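Local coordinates for protein aspartokinase (Arabidopsis thaliana, PDB 2CDQ) that catalyses the ATP-dependent phosphorylation of L-aspartate to 4-phospho-L-aspartate, the first step in the synthesis of lysine, threonine, methionine and isoleucine, at residues 71-76 with 141-146; 83-88 with 129-134; 441-446 with 472-477. All blocks are in the same frame, centred on the assembly; numbering follows the deposited sequence.

Contact 1. Residues 71-76 with 141-146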
ATOM      1  N   ASN A  71      15.941 -19.388 -22.269  1.00 62.14           N
ATOM      2  CA  ASN A  71      16.544 -18.069 -22.232  1.00 62.27           C
ATOM      3  C   ASN A  71      17.407 -17.805 -23.458  1.00 61.95           C
ATOM      4  O   ASN A  71      17.443 -16.686 -23.969  1.00 61.90           O
ATOM      5  CB  ASN A  71      17.356 -17.867 -20.956  1.00 62.54           C
ATOM      6  CG  ASN A  71      17.405 -16.417 -20.535  1.00 63.51           C
ATOM      7  OD1 ASN A  71      18.453 -15.776 -20.592  1.00 65.17           O
ATOM      8  ND2 ASN A  71      16.254 -15.881 -20.137  1.00 64.29           N
ATOM      9  N   ASN A  72      18.088 -18.846 -23.928  1.00 61.71           N
ATOM     10  CA  ASN A  72      18.963 -18.727 -25.088  1.00 61.42           C
ATOM     11  C   ASN A  72      18.188 -18.431 -26.361  1.00 61.14           C
ATOM     12  O   ASN A  72      18.641 -17.641 -27.185  1.00 61.38           O
ATOM     13  CB  ASN A  72      19.822 -19.978 -25.258  1.00 61.38           C
ATOM     14  CG  ASN A  72      20.953 -20.054 -24.250  1.00 61.71           C
ATOM     15  OD1 ASN A  72      21.454 -19.034 -23.767  1.00 62.19           O
ATOM     16  ND2 ASN A  72      21.368 -21.273 -23.934  1.00 61.39           N
ATOM     17  N   LEU A  73      17.019 -19.063 -26.501  1.00 60.64           N
ATOM     18  CA  LEU A  73      16.105 -18.819 -27.618  1.00 60.01           C
ATOM     19  C   LEU A  73      15.674 -17.347 -27.664  1.00 60.32           C
ATOM     20  O   LEU A  73      15.814 -16.689 -28.694  1.00 60.32           O
ATOM     21  CB  LEU A  73      14.884 -19.736 -27.511  1.00 59.43           C
ATOM     22  CG  LEU A  73      15.068 -21.242 -27.693  1.00 57.91           C
ATOM     23  CD1 LEU A  73      13.897 -21.999 -27.103  1.00 55.79           C
ATOM     24  CD2 LEU A  73      15.248 -21.613 -29.155  1.00 57.05           C
ATOM     25  N   LEU A  74      15.173 -16.836 -26.538  1.00 60.63           N
ATOM     26  CA  LEU A  74      14.786 -15.434 -26.409  1.00 61.06           C
ATOM     27  C   LEU A  74      15.948 -14.493 -26.693  1.00 61.67           C
ATOM     28  O   LEU A  74      15.778 -13.475 -27.361  1.00 61.80           O
ATOM     29  CB  LEU A  74      14.224 -15.149 -25.014  1.00 61.00           C
ATOM     30  CG  LEU A  74      12.815 -15.638 -24.655  1.00 61.11           C
ATOM     31  CD1 LEU A  74      12.622 -15.679 -23.144  1.00 60.88           C
ATOM     32  CD2 LEU A  74      11.741 -14.778 -25.296  1.00 60.44           C
ATOM     33  N   LEU A  75      17.132 -14.832 -26.184  1.00 62.46           N
ATOM     34  CA  LEU A  75      18.326 -14.031 -26.445  1.00 63.17           C
ATOM     35  C   LEU A  75      18.662 -14.025 -27.935  1.00 63.65           C
ATOM     36  O   LEU A  75      18.972 -12.971 -28.493  1.00 63.63           O
ATOM     37  CB  LEU A  75      19.519 -14.506 -25.605  1.00 63.14           C
ATOM     38  CG  LEU A  75      19.619 -13.958 -24.172  1.00 63.23           C
ATOM     39  CD1 LEU A  75      20.463 -14.867 -23.290  1.00 63.51           C
ATOM     40  CD2 LEU A  75      20.155 -12.533 -24.135  1.00 63.00           C
ATOM     41  N   ALA A  76      18.571 -15.198 -28.566  1.00 64.30           N
ATOM     42  CA  ALA A  76      18.768 -15.351 -30.012  1.00 64.93           C
ATOM     43  C   ALA A  76      17.774 -14.503 -30.809  1.00 65.52           C
ATOM     44  O   ALA A  76      18.118 -13.951 -31.866  1.00 65.58           O
ATOM     45  CB  ALA A  76      18.665 -16.822 -30.418  1.00 64.67           C
ATOM     46  N   ASP A 141       6.490 -16.375 -28.769  1.00 62.53           N
ATOM     47  CA  ASP A 141       5.918 -17.631 -28.291  1.00 62.09           C
ATOM     48  C   ASP A 141       6.300 -18.835 -29.148  1.00 61.65           C
ATOM     49  O   ASP A 141       6.570 -19.916 -28.620  1.00 61.56           O
ATOM     50  CB  ASP A 141       4.401 -17.534 -28.195  1.00 62.22           C
ATOM     51  CG  ASP A 141       3.934 -17.154 -26.811  1.00 62.52           C
ATOM     52  OD1 ASP A 141       4.705 -16.516 -26.067  1.00 62.79           O
ATOM     53  OD2 ASP A 141       2.789 -17.500 -26.467  1.00 62.93           O
ATOM     54  N   TYR A 142       6.317 -18.646 -30.466  1.00 61.00           N
ATOM     55  CA  TYR A 142       6.705 -19.714 -31.381  1.00 60.32           C
ATOM     56  C   TYR A 142       8.173 -20.076 -31.173  1.00 59.67           C
ATOM     57  O   TYR A 142       8.516 -21.250 -31.041  1.00 59.03           O
ATOM     58  CB  TYR A 142       6.425 -19.315 -32.839  1.00 60.40           C
ATOM     59  CG  TYR A 142       6.689 -20.418 -33.845  1.00 60.56           C
ATOM     60  CD1 TYR A 142       5.855 -21.537 -33.921  1.00 61.08           C
ATOM     61  CD2 TYR A 142       7.768 -20.339 -34.723  1.00 60.53           C
ATOM     62  CE1 TYR A 142       6.098 -22.557 -34.841  1.00 61.38           C
ATOM     63  CE2 TYR A 142       8.020 -21.347 -35.647  1.00 60.98           C
ATOM     64  CZ  TYR A 142       7.183 -22.454 -35.700  1.00 61.65           C
ATOM     65  OH  TYR A 142       7.434 -23.457 -36.615  1.00 62.21           O
ATOM     66  N   LEU A 143       9.019 -19.047 -31.115  1.00 59.37           N
ATOM     67  CA  LEU A 143      10.454 -19.191 -30.894  1.00 59.10           C
ATOM     68  C   LEU A 143      10.746 -20.065 -29.668  1.00 59.24           C
ATOM     69  O   LEU A 143      11.403 -21.106 -29.789  1.00 59.20           O
ATOM     70  CB  LEU A 143      11.096 -17.810 -30.735  1.00 58.88           C
ATOM     71  CG  LEU A 143      12.536 -17.506 -31.169  1.00 58.77           C
ATOM     72  CD1 LEU A 143      12.959 -16.166 -30.600  1.00 58.13           C
ATOM     73  CD2 LEU A 143      13.535 -18.562 -30.743  1.00 59.36           C
ATOM     74  N   VAL A 144      10.239 -19.669 -28.499  1.00 59.28           N
ATOM     75  CA  VAL A 144      10.524 -20.425 -27.275  1.00 59.52           C
ATOM     76  C   VAL A 144       9.920 -21.839 -27.269  1.00 59.85           C
ATOM     77  O   VAL A 144      10.392 -22.700 -26.523  1.00 60.16           O
ATOM     78  CB  VAL A 144      10.177 -19.658 -25.949  1.00 59.51           C
ATOM     79  CG1 VAL A 144      10.436 -18.168 -26.081  1.00 59.25           C
ATOM     80  CG2 VAL A 144       8.760 -19.913 -25.509  1.00 59.39           C
ATOM     81  N   SER A 145       8.903 -22.083 -28.103  1.00 59.98           N
ATOM     82  CA  SER A 145       8.244 -23.396 -28.153  1.00 60.00           C
ATOM     83  C   SER A 145       9.210 -24.501 -28.585  1.00 60.21           C
ATOM     84  O   SER A 145       9.046 -25.661 -28.207  1.00 60.33           O
ATOM     85  CB  SER A 145       6.996 -23.374 -29.051  1.00 60.01           C
ATOM     86  OG  SER A 145       7.307 -23.504 -30.434  1.00 59.79           O
ATOM     87  N   PHE A 146      10.225 -24.124 -29.358  1.00 60.31           N
ATOM     88  CA  PHE A 146      11.270 -25.051 -29.783  1.00 60.34           C
ATOM     89  C   PHE A 146      11.971 -25.707 -28.609  1.00 60.31           C
ATOM     90  O   PHE A 146      12.365 -26.866 -28.686  1.00 60.46           O
ATOM     91  CB  PHE A 146      12.293 -24.328 -30.649  1.00 60.36           C
ATOM     92  CG  PHE A 146      11.852 -24.141 -32.064  1.00 60.37           C
ATOM     93  CD1 PHE A 146      12.199 -25.066 -33.037  1.00 59.97           C
ATOM     94  CD2 PHE A 146      11.083 -23.043 -32.426  1.00 60.29           C
ATOM     95  CE1 PHE A 146      11.798 -24.896 -34.344  1.00 59.92           C
ATOM     96  CE2 PHE A 146      10.672 -22.872 -33.733  1.00 60.22           C
ATOM     97  CZ  PHE A 146      11.030 -23.799 -34.695  1.00 60.12           C
TER
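L73 makes most of the contact of helix 69-80 with helix 137-161, burying 97 Å² of its surface there, and its nearest backbone neighbour across the gap is V144. The short segments run antiparallel but well askew, their axes at 140° and 8.6 Å apart at closest approach. CB of L73 lies 3.7 Å from CD2 of L143, and the two leucines lie alongside, pointing opposite ways. With CG of L73 beside its backbone N (chi1 -67°), the two methyls spread over the near face of the second helix: CD1 sits 3.6 Å from the carbonyl O of V144, while CD2 reaches toward L143 and CB of F146. L143 answers in kind, placing CD1 3.5 Å from the carbonyl O of L73. A branched, flexible leucine suits both places, since its two methyls can follow the relief of a helix backbone. L73 also touches I97 and L122, from helices 92-108 and 113-132, so it is buried among four helices. L74 adds a smaller share, its side chain slanting across that of V144 with CD2 3.7 Å from CG1. Its side chain is about 7 Å from that of S393, which binds the effector S-adenosylmethionine. The compact valine suits a place between L74 and T227; its side chain is about 5 Å from that of E148, the substrate-binding glutamate one turn on, and about 7 Å from a bound lysine. No hydrogen bond crosses the interface: fitted methyls and exclusion of water hold this apolar joint of the kinase domain, near both substrate and effector sites.

Contact 2. Residues 83-88 with 129-134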
ATOM      1  N   CYS A  83      21.057  -7.931 -36.228  1.00 72.20           N
ATOM      2  CA  CYS A  83      22.385  -8.395 -36.650  1.00 72.59           C
ATOM      3  C   CYS A  83      22.563  -8.469 -38.177  1.00 72.89           C
ATOM      4  O   CYS A  83      23.687  -8.590 -38.668  1.00 73.09           O
ATOM      5  CB  CYS A  83      22.734  -9.738 -36.000  1.00 72.45           C
ATOM      6  SG  CYS A  83      21.719 -11.125 -36.553  1.00 73.08           S
ATOM      7  N   GLY A  84      21.462  -8.396 -38.922  1.00 73.06           N
ATOM      8  CA  GLY A  84      21.514  -8.562 -40.370  1.00 73.42           C
ATOM      9  C   GLY A  84      21.255 -10.006 -40.753  1.00 73.73           C
ATOM     10  O   GLY A  84      21.434 -10.908 -39.936  1.00 73.75           O
ATOM     11  N   VAL A  85      20.848 -10.223 -42.002  1.00 74.07           N
ATOM     12  CA  VAL A  85      20.433 -11.550 -42.471  1.00 74.44           C
ATOM     13  C   VAL A  85      21.595 -12.529 -42.578  1.00 74.58           C
ATOM     14  O   VAL A  85      21.521 -13.643 -42.054  1.00 74.60           O
ATOM     15  CB  VAL A  85      19.747 -11.491 -43.849  1.00 74.51           C
ATOM     16  CG1 VAL A  85      18.870 -12.729 -44.053  1.00 74.51           C
ATOM     17  CG2 VAL A  85      18.936 -10.211 -43.991  1.00 74.91           C
ATOM     18  N   SER A  86      22.656 -12.110 -43.267  1.00 74.80           N
ATOM     19  CA  SER A  86      23.832 -12.954 -43.497  1.00 74.96           C
ATOM     20  C   SER A  86      24.435 -13.469 -42.191  1.00 75.06           C
ATOM     21  O   SER A  86      25.041 -14.545 -42.162  1.00 75.20           O
ATOM     22  CB  SER A  86      24.890 -12.189 -44.295  1.00 74.96           C
ATOM     23  OG  SER A  86      25.219 -10.960 -43.665  1.00 74.96           O
ATOM     24  N   ASN A  87      24.235 -12.702 -41.118  1.00 75.07           N
ATOM     25  CA  ASN A  87      24.847 -12.965 -39.816  1.00 75.05           C
ATOM     26  C   ASN A  87      24.052 -13.885 -38.889  1.00 75.19           C
ATOM     27  O   ASN A  87      24.601 -14.386 -37.899  1.00 75.16           O
ATOM     28  CB  ASN A  87      25.124 -11.643 -39.098  1.00 74.90           C
ATOM     29  CG  ASN A  87      26.045 -10.737 -39.880  1.00 74.33           C
ATOM     30  OD1 ASN A  87      27.071 -11.173 -40.407  1.00 74.29           O
ATOM     31  ND2 ASN A  87      25.685  -9.464 -39.957  1.00 73.79           N
ATOM     32  N   ALA A  88      22.774 -14.102 -39.211  1.00 75.29           N
ATOM     33  CA  ALA A  88      21.856 -14.876 -38.363  1.00 75.47           C
ATOM     34  C   ALA A  88      22.342 -16.292 -38.064  1.00 75.60           C
ATOM     35  O   ALA A  88      22.130 -16.812 -36.964  1.00 75.56           O
ATOM     36  CB  ALA A  88      20.463 -14.915 -38.975  1.00 75.47           C
ATOM     37  N   ILE A 129      13.330 -13.466 -38.677  1.00 64.64           N
ATOM     38  CA  ILE A 129      13.415 -12.334 -37.744  1.00 64.44           C
ATOM     39  C   ILE A 129      14.513 -11.346 -38.171  1.00 64.37           C
ATOM     40  O   ILE A 129      14.304 -10.132 -38.148  1.00 64.39           O
ATOM     41  CB  ILE A 129      13.641 -12.817 -36.272  1.00 64.39           C
ATOM     42  CG1 ILE A 129      12.535 -13.794 -35.855  1.00 64.04           C
ATOM     43  CG2 ILE A 129      13.685 -11.634 -35.296  1.00 64.30           C
ATOM     44  CD1 ILE A 129      12.873 -14.660 -34.673  1.00 64.01           C
ATOM     45  N   ALA A 130      15.662 -11.885 -38.578  1.00 64.29           N
ATOM     46  CA  ALA A 130      16.810 -11.085 -39.004  1.00 64.18           C
ATOM     47  C   ALA A 130      16.504 -10.225 -40.221  1.00 64.14           C
ATOM     48  O   ALA A 130      16.882  -9.055 -40.256  1.00 64.18           O
ATOM     49  CB  ALA A 130      18.002 -11.979 -39.283  1.00 64.25           C
ATOM     50  N   MET A 131      15.830 -10.817 -41.209  1.00 64.09           N
ATOM     51  CA  MET A 131      15.401 -10.110 -42.424  1.00 64.07           C
ATOM     52  C   MET A 131      14.401  -8.994 -42.139  1.00 63.65           C
ATOM     53  O   MET A 131      14.524  -7.885 -42.670  1.00 63.60           O
ATOM     54  CB  MET A 131      14.782 -11.090 -43.435  1.00 64.28           C
ATOM     55  CG  MET A 131      15.623 -11.353 -44.683  1.00 65.18           C
ATOM     56  SD  MET A 131      15.279 -10.254 -46.081  1.00 66.81           S
ATOM     57  CE  MET A 131      16.093  -8.722 -45.606  1.00 66.75           C
ATOM     58  N   MET A 132      13.422  -9.304 -41.293  1.00 63.13           N
ATOM     59  CA  MET A 132      12.271  -8.438 -41.064  1.00 62.59           C
ATOM     60  C   MET A 132      12.518  -7.373 -39.993  1.00 62.41           C
ATOM     61  O   MET A 132      11.794  -6.375 -39.935  1.00 62.23           O
ATOM     62  CB  MET A 132      11.043  -9.284 -40.698  1.00 62.50           C
ATOM     63  CG  MET A 132      10.725 -10.425 -41.677  1.00 61.98           C
ATOM     64  SD  MET A 132      10.373  -9.899 -43.372  1.00 61.42           S
ATOM     65  CE  MET A 132       8.853  -8.972 -43.119  1.00 62.02           C
ATOM     66  N   LYS A 133      13.535  -7.595 -39.157  1.00 62.28           N
ATOM     67  CA  LYS A 133      13.878  -6.710 -38.021  1.00 62.16           C
ATOM     68  C   LYS A 133      12.711  -6.459 -37.054  1.00 61.91           C
ATOM     69  O   LYS A 133      12.606  -5.381 -36.465  1.00 61.71           O
ATOM     70  CB  LYS A 133      14.468  -5.381 -38.510  1.00 62.21           C
ATOM     71  CG  LYS A 133      15.676  -5.531 -39.421  1.00 62.81           C
ATOM     72  CD  LYS A 133      16.485  -4.244 -39.459  1.00 63.89           C
ATOM     73  CE  LYS A 133      17.775  -4.422 -40.240  1.00 64.12           C
ATOM     74  NZ  LYS A 133      17.529  -4.405 -41.707  1.00 64.49           N
ATOM     75  N   GLU A 134      11.853  -7.468 -36.896  1.00 61.86           N
ATOM     76  CA  GLU A 134      10.630  -7.381 -36.087  1.00 61.81           C
ATOM     77  C   GLU A 134      10.402  -8.673 -35.303  1.00 61.78           C
ATOM     78  O   GLU A 134      10.452  -9.777 -35.867  1.00 61.85           O
ATOM     79  CB  GLU A 134       9.399  -7.123 -36.969  1.00 61.89           C
ATOM     80  CG  GLU A 134       9.333  -5.756 -37.638  1.00 61.80           C
ATOM     81  CD  GLU A 134       8.249  -5.669 -38.710  1.00 61.90           C
ATOM     82  OE1 GLU A 134       8.032  -4.550 -39.232  1.00 62.83           O
ATOM     83  OE2 GLU A 134       7.620  -6.705 -39.034  1.00 60.52           O
TER
HETATM   84  O   HOH W   1      18.726  -7.528 -38.640  1.00 56.42           O
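A water molecule links G84 to A130: it accepts from the backbone N of G84 at 2.9 Å and lies 2.9 Å from the carbonyl O of A130, within hydrogen-bonding geometry. That carbonyl belongs to the last turn of helix 113-132, so the water ties the helix end to the loop that joins helices 69-80 and 92-108. Around this bridge the packing is mostly of methyl groups. CB of A130 points at the loop and lies 3.7 Å from the carbonyl O of G84; the small A130 and G84 let the backbones come close, with CA atoms of V85 and A130 5.0 Å apart. A separate methyl contact joins CB of A88 to CB of A130 at 3.8 Å. V85, which opens a type I turn closed at A88, sends both methyls to M131. CG2 lies 3.6 Å from CG of the methionine, whose chain bends at chi2 and chi3 and brings CE back to the same methyl. An unbranched, pliable methionine can fold round the stiff valine in this way. Glycine suits position 84 because, having no side chain, it can adopt the positive phi of 93°. The contact thus couples one water-mediated polar link to a small apolar patch, pinning a connecting loop to a helix terminus away from the annotated sites.

Contact 3. Residues 441-446 with 472-477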
ATOM      1  N   HIS A 441      13.749  -7.798  18.023  1.00 51.57           N
ATOM      2  CA  HIS A 441      14.791  -7.939  19.025  1.00 51.76           C
ATOM      3  C   HIS A 441      16.106  -8.277  18.335  1.00 51.82           C
ATOM      4  O   HIS A 441      17.140  -7.669  18.627  1.00 51.98           O
ATOM      5  CB  HIS A 441      14.467  -9.004  20.061  1.00 51.75           C
ATOM      6  CG  HIS A 441      15.603  -9.268  20.997  1.00 52.59           C
ATOM      7  ND1 HIS A 441      16.040  -8.335  21.916  1.00 53.21           N
ATOM      8  CD2 HIS A 441      16.422 -10.339  21.127  1.00 52.74           C
ATOM      9  CE1 HIS A 441      17.067  -8.828  22.586  1.00 53.21           C
ATOM     10  NE2 HIS A 441      17.318 -10.043  22.126  1.00 53.21           N
ATOM     11  N   VAL A 442      16.052  -9.237  17.410  1.00 51.74           N
ATOM     12  CA  VAL A 442      17.234  -9.641  16.647  1.00 51.52           C
ATOM     13  C   VAL A 442      17.808  -8.449  15.880  1.00 51.81           C
ATOM     14  O   VAL A 442      19.007  -8.167  15.964  1.00 51.82           O
ATOM     15  CB  VAL A 442      16.931 -10.823  15.692  1.00 51.26           C
ATOM     16  CG1 VAL A 442      18.088 -11.069  14.752  1.00 50.71           C
ATOM     17  CG2 VAL A 442      16.628 -12.080  16.484  1.00 50.96           C
ATOM     18  N   LEU A 443      16.940  -7.741  15.160  1.00 51.92           N
ATOM     19  CA  LEU A 443      17.365  -6.598  14.367  1.00 52.03           C
ATOM     20  C   LEU A 443      17.971  -5.483  15.225  1.00 52.67           C
ATOM     21  O   LEU A 443      18.968  -4.871  14.826  1.00 52.90           O
ATOM     22  CB  LEU A 443      16.213  -6.076  13.511  1.00 51.57           C
ATOM     23  CG  LEU A 443      15.743  -7.015  12.400  1.00 50.87           C
ATOM     24  CD1 LEU A 443      14.573  -6.405  11.669  1.00 49.92           C
ATOM     25  CD2 LEU A 443      16.864  -7.324  11.413  1.00 51.00           C
ATOM     26  N   TYR A 444      17.376  -5.237  16.397  1.00 53.10           N
ATOM     27  CA  TYR A 444      17.881  -4.241  17.355  1.00 53.29           C
ATOM     28  C   TYR A 444      19.280  -4.604  17.855  1.00 53.14           C
ATOM     29  O   TYR A 444      20.158  -3.738  17.942  1.00 53.10           O
ATOM     30  CB  TYR A 444      16.902  -4.072  18.525  1.00 53.63           C
ATOM     31  CG  TYR A 444      17.465  -3.388  19.760  1.00 54.84           C
ATOM     32  CD1 TYR A 444      17.729  -2.020  19.767  1.00 55.93           C
ATOM     33  CD2 TYR A 444      17.708  -4.112  20.930  1.00 56.49           C
ATOM     34  CE1 TYR A 444      18.240  -1.392  20.898  1.00 57.41           C
ATOM     35  CE2 TYR A 444      18.219  -3.496  22.067  1.00 57.71           C
ATOM     36  CZ  TYR A 444      18.484  -2.135  22.046  1.00 58.54           C
ATOM     37  OH  TYR A 444      18.994  -1.512  23.172  1.00 60.03           O
ATOM     38  N   THR A 445      19.473  -5.887  18.168  1.00 52.99           N
ATOM     39  CA  THR A 445      20.773  -6.434  18.583  1.00 52.77           C
ATOM     40  C   THR A 445      21.874  -6.108  17.562  1.00 52.53           C
ATOM     41  O   THR A 445      22.994  -5.730  17.928  1.00 52.54           O
ATOM     42  CB  THR A 445      20.671  -7.968  18.802  1.00 52.77           C
ATOM     43  OG1 THR A 445      19.722  -8.236  19.841  1.00 52.80           O
ATOM     44  CG2 THR A 445      22.015  -8.578  19.181  1.00 52.96           C
ATOM     45  N   LYS A 446      21.530  -6.238  16.282  1.00 52.13           N
ATOM     46  CA  LYS A 446      22.454  -5.975  15.193  1.00 51.70           C
ATOM     47  C   LYS A 446      22.578  -4.488  14.890  1.00 51.33           C
ATOM     48  O   LYS A 446      23.490  -4.083  14.175  1.00 51.82           O
ATOM     49  CB  LYS A 446      22.007  -6.711  13.930  1.00 51.92           C
ATOM     50  CG  LYS A 446      21.983  -8.235  14.049  1.00 52.35           C
ATOM     51  CD  LYS A 446      21.517  -8.886  12.747  1.00 52.77           C
ATOM     52  CE  LYS A 446      22.561  -8.788  11.640  1.00 52.30           C
ATOM     53  NZ  LYS A 446      23.768  -9.594  11.971  1.00 52.99           N
ATOM     54  N   GLU A 472      21.815 -10.205   3.955  1.00 51.60           N
ATOM     55  CA  GLU A 472      22.254 -11.587   4.122  1.00 52.54           C
ATOM     56  C   GLU A 472      22.576 -11.914   5.587  1.00 52.73           C
ATOM     57  O   GLU A 472      22.146 -12.944   6.110  1.00 52.91           O
ATOM     58  CB  GLU A 472      23.458 -11.849   3.221  1.00 52.70           C
ATOM     59  CG  GLU A 472      23.626 -13.280   2.790  1.00 54.49           C
ATOM     60  CD  GLU A 472      24.703 -13.448   1.743  1.00 57.61           C
ATOM     61  OE1 GLU A 472      25.345 -14.518   1.729  1.00 59.58           O
ATOM     62  OE2 GLU A 472      24.913 -12.519   0.934  1.00 58.66           O
ATOM     63  N   GLY A 473      23.314 -11.023   6.244  1.00 52.92           N
ATOM     64  CA  GLY A 473      23.616 -11.151   7.666  1.00 53.06           C
ATOM     65  C   GLY A 473      22.382 -11.112   8.548  1.00 53.22           C
ATOM     66  O   GLY A 473      22.361 -11.723   9.617  1.00 53.46           O
ATOM     67  N   CYS A 474      21.354 -10.389   8.108  1.00 53.20           N
ATOM     68  CA  CYS A 474      20.087 -10.336   8.837  1.00 53.26           C
ATOM     69  C   CYS A 474      19.334 -11.653   8.722  1.00 52.90           C
ATOM     70  O   CYS A 474      18.819 -12.161   9.718  1.00 53.39           O
ATOM     71  CB  CYS A 474      19.201  -9.196   8.334  1.00 53.25           C
ATOM     72  SG  CYS A 474      19.687  -7.559   8.891  1.00 54.94           S
ATOM     73  N   VAL A 475      19.271 -12.198   7.508  1.00 52.19           N
ATOM     74  CA  VAL A 475      18.586 -13.464   7.261  1.00 51.37           C
ATOM     75  C   VAL A 475      19.186 -14.570   8.133  1.00 51.11           C
ATOM     76  O   VAL A 475      18.460 -15.325   8.783  1.00 51.19           O
ATOM     77  CB  VAL A 475      18.614 -13.856   5.765  1.00 51.16           C
ATOM     78  CG1 VAL A 475      18.121 -15.274   5.574  1.00 51.00           C
ATOM     79  CG2 VAL A 475      17.759 -12.900   4.948  1.00 50.51           C
ATOM     80  N   GLN A 476      20.511 -14.635   8.163  1.00 50.66           N
ATOM     81  CA  GLN A 476      21.220 -15.619   8.974  1.00 50.30           C
ATOM     82  C   GLN A 476      20.889 -15.468  10.454  1.00 50.01           C
ATOM     83  O   GLN A 476      20.583 -16.456  11.125  1.00 50.06           O
ATOM     84  CB  GLN A 476      22.727 -15.504   8.753  1.00 50.30           C
ATOM     85  CG  GLN A 476      23.153 -15.776   7.317  1.00 50.26           C
ATOM     86  CD  GLN A 476      24.621 -15.493   7.072  1.00 50.92           C
ATOM     87  OE1 GLN A 476      25.423 -15.430   8.006  1.00 50.86           O
ATOM     88  NE2 GLN A 476      24.981 -15.325   5.807  1.00 51.43           N
ATOM     89  N   ALA A 477      20.941 -14.235  10.952  1.00 49.57           N
ATOM     90  CA  ALA A 477      20.590 -13.944  12.341  1.00 49.31           C
ATOM     91  C   ALA A 477      19.148 -14.372  12.664  1.00 49.21           C
ATOM     92  O   ALA A 477      18.903 -15.051  13.668  1.00 48.98           O
ATOM     93  CB  ALA A 477      20.795 -12.474  12.636  1.00 49.08           C
TER
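Two successive bends at the end of K446, chi3 72° and chi4 67°, curl its side chain over the start of segment 472-477 and bring NZ to the carbonyl O of G473. CG of K446 stands beside the backbone N, which aims the chain across the gap, and V442, one helical turn earlier, turns CG1 the same way by setting it opposite its own backbone N. Both meet A477: its CB lies 3.7 Å from CG1 of V442 and 3.7 Å from CD of K446. Alanine suits this position because a single methyl fits between the two longer groups. Deeper in, CD2 of L443 touches SG of C474 at 3.8 Å, and CE of K446 also comes near that SG, at 4.2 Å; the small, weakly polar sulfur tolerates apolar neighbours. The bond from NZ of K446 to O of G473, at 3.5 Å, is weak, and that oxygen is already used by the backbone N of A477. The segments belong to helices 432-446 and 468-483, the two helices of an ACT domain, on one face of its antiparallel sheet; the short axes approach to 10.3 Å and run at 131°, and C474 meets I423 of strand 420-427. On the side facing the second subunit, H441 makes a weak hydrogen bond to E437 of that subunit, and L443 packs on its S433. Methylenes of the lysine therefore do most of its work here, extending the apolar seam to the surface, while its ammonium group, probably charged, adds only a modest electrostatic pull toward the carbonyl.

Overall arrangement
Contacts 1 and 2 both belong to the amino acid kinase domain, with centres 15 Å apart; contact 3 lies in the second ACT domain, its centre 42 Å and 52 Å from theirs. Along the chain, 71-76 and 83-88 come first, then 129-134 and 141-146, so the pair of contact 2 falls between the two halves of contact 1. Helix 113-132, which ends in contact 2, is followed after a short linker by helix 137-161 of contact 1. Contact 3 follows much later, on the opposite side of the chain's centre from contact 1. Contact 1 lies close to both the substrate site and an S-adenosylmethionine site, whereas contact 3 shapes an ACT unit away from the effectors.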